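PDB 1SBZ: probable UbiX-like flavin prenyltransferase from Escherichia coli, which probably prenylates reduced flavin mononucleotide with dimethylallyl phosphate, supplying the prenyl-FMN cofactor used by a partner phenolic acid decarboxylase. Local coordinates for residues Pro85-Met88 with Lys89-Ala92; Val34-Lys37 with Trp38-Thr41. One frame throughout, in Å; residues are numbered along the deposited sequence.

Interaction 1 (Pro85-Met88 with Lys89-Ala92); sequences PCSM and KTLA. With FMN (flavin mononucleotide), chain H.
Ser-87 and Thr-90 meet over one phosphate oxygen of the flavin mononucleotide. Ser-87 OG gives its proton to FMN O3P at 2.6 Å, and Thr-90 OG1 reaches the same O3P at 2.6 Å, so two hydroxyls grip a single oxygen. Ser-87 OG also accepts from Thr-90 N at 3.1 Å in a nearly straight bond (166°), the capping bond of Ser-87, the N-cap residue of helix 88-96. With OG set between its own backbone N and carbonyl carbon (chi1 71°), it lies within reach of both the amide and the phosphate. The chain of Lys-89, bent at chi2 and chi4, folds along the phosphate, its CG beside O3P, and brings NZ within 2.9 Å of FMN O2P. On the flavin, away from the phosphate, Met-88 N points almost straight (172°) at FMN O2, 2.9 Å away, fixing the pyrimidine edge of the ring system.

This is the phosphate-binding helix start of a Rossmann-like flavoprotein: strand 80-86 ends in a short loop, and the start of the next helix points toward flavin O2, with the phosphate beside its first turn, where the dipole may still help it. The first helical turn closes with Leu-91 N to Ser-87 O at 2.9 Å and Ala-92 N to Met-88 O at 2.9 Å.

Further out, Cys-86 SG lies 4.0 Å from Leu-91 CB, packing the strand end against the helix. Thr-8 is hydrogen-bonded to the hydroxyl of Thr-90, while strand 116-121 and helix 128-139 back Met-88 and Leu-91. From a second subunit, Tyr-98 packs on Lys-89 and Asp-108 on Met-88.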
loop_
_atom_site.group_PDB
_atom_site.type_symbol
_atom_site.label_atom_id
_atom_site.label_comp_id
_atom_site.label_asym_id
_atom_site.label_seq_id
_atom_site.Cartn_x
_atom_site.Cartn_y
_atom_site.Cartn_z
ATOM N N PRO D 85 -10.468 25.746 -18.017
ATOM C CA PRO D 85 -9.430 24.813 -17.568
ATOM C C PRO D 85 -9.653 24.507 -16.097
ATOM O O PRO D 85 -10.423 25.214 -15.430
ATOM C CB PRO D 85 -8.145 25.630 -17.716
ATOM C CG PRO D 85 -8.596 27.052 -17.483
ATOM C CD PRO D 85 -9.967 27.129 -18.112
ATOM N N CYS D 86 -8.989 23.470 -15.600
ATOM C CA CYS D 86 -9.079 23.102 -14.192
ATOM C C CYS D 86 -7.748 23.411 -13.507
ATOM O O CYS D 86 -6.688 22.905 -13.899
ATOM C CB CYS D 86 -9.460 21.622 -14.042
ATOM S SG CYS D 86 -9.610 21.052 -12.330
ATOM N N SER D 87 -7.803 24.270 -12.500
ATOM C CA SER D 87 -6.624 24.639 -11.739
ATOM C C SER D 87 -6.266 23.500 -10.787
ATOM O O SER D 87 -7.084 22.605 -10.535
ATOM C CB SER D 87 -6.916 25.898 -10.930
ATOM O OG SER D 87 -7.809 25.587 -9.876
HETATM N N MSE D 88 -5.059 23.570 -10.236
HETATM C CA MSE D 88 -4.565 22.580 -9.285
HETATM C C MSE D 88 -5.303 22.642 -7.963
HETATM O O MSE D 88 -5.526 21.610 -7.328
HETATM C CB MSE D 88 -3.051 22.734 -9.074
HETATM C CG MSE D 88 -2.221 22.495 -10.338
HETATM SE SE MSE D 88 -2.483 20.726 -11.166
HETATM C CE MSE D 88 -3.857 21.160 -12.548
ATOM N N LYS D 89 -5.704 23.846 -7.563
ATOM C CA LYS D 89 -6.511 24.024 -6.354
ATOM C C LYS D 89 -7.871 23.326 -6.497
ATOM O O LYS D 89 -8.306 22.594 -5.605
ATOM C CB LYS D 89 -6.636 25.527 -6.000
ATOM C CG LYS D 89 -8.033 26.158 -6.042
ATOM C CD LYS D 89 -8.735 26.028 -4.723
ATOM C CE LYS D 89 -9.693 27.164 -4.479
ATOM N NZ LYS D 89 -11.032 26.982 -5.099
ATOM N N THR D 90 -8.538 23.544 -7.622
ATOM C CA THR D 90 -9.837 22.925 -7.851
ATOM C C THR D 90 -9.711 21.404 -7.963
ATOM O O THR D 90 -10.502 20.667 -7.377
ATOM C CB THR D 90 -10.517 23.541 -9.082
ATOM O OG1 THR D 90 -11.005 24.846 -8.735
ATOM C CG2 THR D 90 -11.777 22.776 -9.442
ATOM N N LEU D 91 -8.705 20.956 -8.706
ATOM C CA LEU D 91 -8.370 19.533 -8.818
ATOM C C LEU D 91 -8.180 18.898 -7.433
ATOM O O LEU D 91 -8.748 17.838 -7.142
ATOM C CB LEU D 91 -7.099 19.375 -9.668
ATOM C CG LEU D 91 -6.512 18.015 -10.087
ATOM C CD1 LEU D 91 -5.870 17.315 -8.945
ATOM C CD2 LEU D 91 -7.524 17.107 -10.735
ATOM N N ALA D 92 -7.389 19.558 -6.593
ATOM C CA ALA D 92 -7.102 19.090 -5.242
ATOM C C ALA D 92 -8.346 19.030 -4.365
ATOM O O ALA D 92 -8.515 18.096 -3.587
ATOM C CB ALA D 92 -6.051 19.967 -4.597
HETATM N N1 FMN H . -3.221 27.840 -11.035
HETATM C C2 FMN H . -2.973 26.610 -11.599
HETATM O O2 FMN H . -3.144 25.615 -10.905
HETATM N N3 FMN H . -2.541 26.516 -12.908
HETATM C C4 FMN H . -2.363 27.672 -13.659
HETATM O O4 FMN H . -2.230 27.566 -14.883
HETATM C C4A FMN H . -2.620 28.927 -13.079
HETATM N N5 FMN H . -2.459 30.104 -13.793
HETATM C C5A FMN H . -2.727 31.333 -13.198
HETATM C C6 FMN H . -2.568 32.517 -13.924
HETATM C C7 FMN H . -2.839 33.759 -13.333
HETATM C C7M FMN H . -3.020 34.953 -14.236
HETATM C C8 FMN H . -3.271 33.813 -12.002
HETATM C C8M FMN H . -3.821 35.086 -11.401
HETATM C C9 FMN H . -3.427 32.632 -11.284
HETATM C C9A FMN H . -3.161 31.391 -11.875
HETATM N N10 FMN H . -3.318 30.214 -11.147
HETATM C C10 FMN H . -3.047 28.997 -11.751
HETATM C "C1'" FMN H . -3.517 30.276 -9.656
HETATM C "C2'" FMN H . -4.988 30.042 -9.325
HETATM O "O2'" FMN H . -5.777 30.995 -10.005
HETATM C "C3'" FMN H . -5.255 30.064 -7.816
HETATM O "O3'" FMN H . -4.707 28.895 -7.222
HETATM C "C4'" FMN H . -6.740 30.197 -7.457
HETATM O "O4'" FMN H . -6.937 30.059 -6.062
HETATM C "C5'" FMN H . -7.615 29.164 -8.159
HETATM O "O5'" FMN H . -8.924 29.195 -7.615
HETATM P P FMN H . -10.122 28.521 -8.456
HETATM O O1P FMN H . -10.377 29.400 -9.664
HETATM O O2P FMN H . -11.314 28.452 -7.549
HETATM O O3P FMN H . -9.703 27.131 -8.892
#

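Interaction 2 (Val34-Lys37 with Trp38-Thr41); sequences VMSK and WAKT. With FMN (flavin mononucleotide), chain H.
Lys-37 and Trp-38 are neighbours in the first turn of helix 37-46, and their side chains run side by side in the same direction. The methylene CD of Lys-37 lies over one face of the indole, 3.9 Å from the centroid of the Trp-38 five-membered ring and only 10° off its normal, a CH-pi contact. The ammonium group rises away from that face: NZ of Lys-37 is 5.8 Å from the centroid of the Trp-38 six-membered ring, at most a weak cation-pi attraction. CG of Lys-37 is anti to its backbone N (chi1 -172°), and the bend at chi2 swings the chain over the ring. The indole also approaches the cofactor, with Trp-38 CD1 3.7 Å from ribityl FMN C4'.

Ser-36 caps this helix and turns to the phosphate. Its OG donates to FMN O1P at 2.6 Å while accepting from Ala-39 N at 3.0 Å, the bond to the amide being moderately bent. One hydroxyl thus ties the helix start to the anion, a phosphate-binding arrangement known from Rossmann-like flavoproteins.

Lys-40 leads its extended chain back along the strand end, past Ser-36 O, before a bend at chi4. There NZ of Lys-40 meets Met-35 O at 2.8 Å from above the carbonyl plane, 48° out of it. Met-35 CB and Ala-39 CB make a looser apolar contact at 4.4 Å.

Ala-65 of a second subunit packs on Trp-38. Strand 30-35 pairs with strand 2-7 through Val-34, whose side chain touches helix 102-112, whereas Met-35 and Lys-40 rest against helix 51-55.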
loop_
_atom_site.group_PDB
_atom_site.type_symbol
_atom_site.label_atom_id
_atom_site.label_comp_id
_atom_site.label_asym_id
_atom_site.label_seq_id
_atom_site.Cartn_x
_atom_site.Cartn_y
_atom_site.Cartn_z
ATOM N N VAL D 34 -20.535 27.430 -14.261
ATOM C CA VAL D 34 -20.097 27.980 -12.979
ATOM C C VAL D 34 -18.684 28.530 -13.139
ATOM O O VAL D 34 -17.737 27.768 -13.338
ATOM C CB VAL D 34 -20.121 26.931 -11.837
ATOM C CG1 VAL D 34 -20.005 27.615 -10.488
ATOM C CG2 VAL D 34 -21.381 26.109 -11.874
HETATM N N MSE D 35 -18.550 29.852 -13.073
HETATM C CA MSE D 35 -17.236 30.497 -13.126
HETATM C C MSE D 35 -16.769 30.824 -11.711
HETATM O O MSE D 35 -17.492 31.471 -10.954
HETATM C CB MSE D 35 -17.282 31.790 -13.949
HETATM C CG MSE D 35 -17.558 31.619 -15.424
HETATM SE SE MSE D 35 -17.796 33.359 -16.317
HETATM C CE MSE D 35 -19.493 33.866 -15.470
ATOM N N SER D 36 -15.566 30.373 -11.356
ATOM C CA SER D 36 -14.976 30.709 -10.061
ATOM C C SER D 36 -14.579 32.182 -10.050
ATOM O O SER D 36 -14.520 32.805 -11.103
ATOM C CB SER D 36 -13.744 29.845 -9.796
ATOM O OG SER D 36 -12.670 30.230 -10.633
ATOM N N LYS D 37 -14.301 32.728 -8.869
ATOM C CA LYS D 37 -13.808 34.099 -8.755
ATOM C C LYS D 37 -12.566 34.305 -9.632
ATOM O O LYS D 37 -12.474 35.281 -10.380
ATOM C CB LYS D 37 -13.514 34.444 -7.290
ATOM C CG LYS D 37 -13.164 35.914 -7.029
ATOM C CD LYS D 37 -11.662 36.111 -6.820
ATOM C CE LYS D 37 -11.284 37.598 -6.703
ATOM N NZ LYS D 37 -12.146 38.352 -5.724
ATOM N N TRP D 38 -11.624 33.371 -9.564
ATOM C CA TRP D 38 -10.381 33.537 -10.315
ATOM C C TRP D 38 -10.511 33.302 -11.820
ATOM O O TRP D 38 -9.737 33.856 -12.596
ATOM C CB TRP D 38 -9.228 32.759 -9.666
ATOM C CG TRP D 38 -8.797 33.434 -8.402
ATOM C CD1 TRP D 38 -9.081 33.045 -7.120
ATOM C CD2 TRP D 38 -8.057 34.657 -8.292
ATOM N NE1 TRP D 38 -8.540 33.933 -6.222
ATOM C CE2 TRP D 38 -7.913 34.940 -6.913
ATOM C CE3 TRP D 38 -7.488 35.544 -9.221
ATOM C CZ2 TRP D 38 -7.219 36.066 -6.439
ATOM C CZ3 TRP D 38 -6.801 36.668 -8.747
ATOM C CH2 TRP D 38 -6.671 36.913 -7.367
ATOM N N ALA D 39 -11.507 32.514 -12.229
ATOM C CA ALA D 39 -11.808 32.335 -13.650
ATOM C C ALA D 39 -12.243 33.654 -14.276
ATOM O O ALA D 39 -11.832 33.985 -15.386
ATOM C CB ALA D 39 -12.871 31.283 -13.845
ATOM N N LYS D 40 -13.066 34.411 -13.550
ATOM C CA LYS D 40 -13.504 35.741 -13.990
ATOM C C LYS D 40 -12.329 36.674 -14.265
ATOM O O LYS D 40 -12.298 37.341 -15.293
ATOM C CB LYS D 40 -14.463 36.356 -12.969
ATOM C CG LYS D 40 -15.757 35.572 -12.824
ATOM C CD LYS D 40 -16.652 36.155 -11.730
ATOM C CE LYS D 40 -17.983 35.420 -11.666
ATOM N NZ LYS D 40 -17.958 34.214 -10.783
ATOM N N THR D 41 -11.364 36.694 -13.348
ATOM C CA THR D 41 -10.121 37.442 -13.506
ATOM C C THR D 41 -9.335 36.980 -14.740
ATOM O O THR D 41 -8.800 37.793 -15.504
ATOM C CB THR D 41 -9.250 37.256 -12.246
ATOM O OG1 THR D 41 -9.971 37.688 -11.079
ATOM C CG2 THR D 41 -8.034 38.170 -12.285
HETATM N N1 FMN H . -3.221 27.840 -11.035
HETATM C C2 FMN H . -2.973 26.610 -11.599
HETATM O O2 FMN H . -3.144 25.615 -10.905
HETATM N N3 FMN H . -2.541 26.516 -12.908
HETATM C C4 FMN H . -2.363 27.672 -13.659
HETATM O O4 FMN H . -2.230 27.566 -14.883
HETATM C C4A FMN H . -2.620 28.927 -13.079
HETATM N N5 FMN H . -2.459 30.104 -13.793
HETATM C C5A FMN H . -2.727 31.333 -13.198
HETATM C C6 FMN H . -2.568 32.517 -13.924
HETATM C C7 FMN H . -2.839 33.759 -13.333
HETATM C C7M FMN H . -3.020 34.953 -14.236
HETATM C C8 FMN H . -3.271 33.813 -12.002
HETATM C C8M FMN H . -3.821 35.086 -11.401
HETATM C C9 FMN H . -3.427 32.632 -11.284
HETATM C C9A FMN H . -3.161 31.391 -11.875
HETATM N N10 FMN H . -3.318 30.214 -11.147
HETATM C C10 FMN H . -3.047 28.997 -11.751
HETATM C "C1'" FMN H . -3.517 30.276 -9.656
HETATM C "C2'" FMN H . -4.988 30.042 -9.325
HETATM O "O2'" FMN H . -5.777 30.995 -10.005
HETATM C "C3'" FMN H . -5.255 30.064 -7.816
HETATM O "O3'" FMN H . -4.707 28.895 -7.222
HETATM C "C4'" FMN H . -6.740 30.197 -7.457
HETATM O "O4'" FMN H . -6.937 30.059 -6.062
HETATM C "C5'" FMN H . -7.615 29.164 -8.159
HETATM O "O5'" FMN H . -8.924 29.195 -7.615
HETATM P P FMN H . -10.122 28.521 -8.456
HETATM O O1P FMN H . -10.377 29.400 -9.664
HETATM O O2P FMN H . -11.314 28.452 -7.549
HETATM O O3P FMN H . -9.703 27.131 -8.892
#

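Overall arrangement
From the N terminus, strand 2-7 comes first, and strand 30-35 pairs along one of its sides. Interaction 2 turns the end of strand 30-35 into helix 37-46. The chain then passes through helix 51-55 and strand 60-62 before strand 80-86 enters the sheet along the other side of strand 2-7, where interaction 1 turns it into helix 88-96. Each contact closes just a tight local corner; the two follow in series, neither nesting nor crossing. The centres of interaction 1 and interaction 2 lie about 12 Å apart, and the two do not touch. One FMN bridges them: its phosphate joins both helix starts, and residues 85-92 also hold the flavin ring.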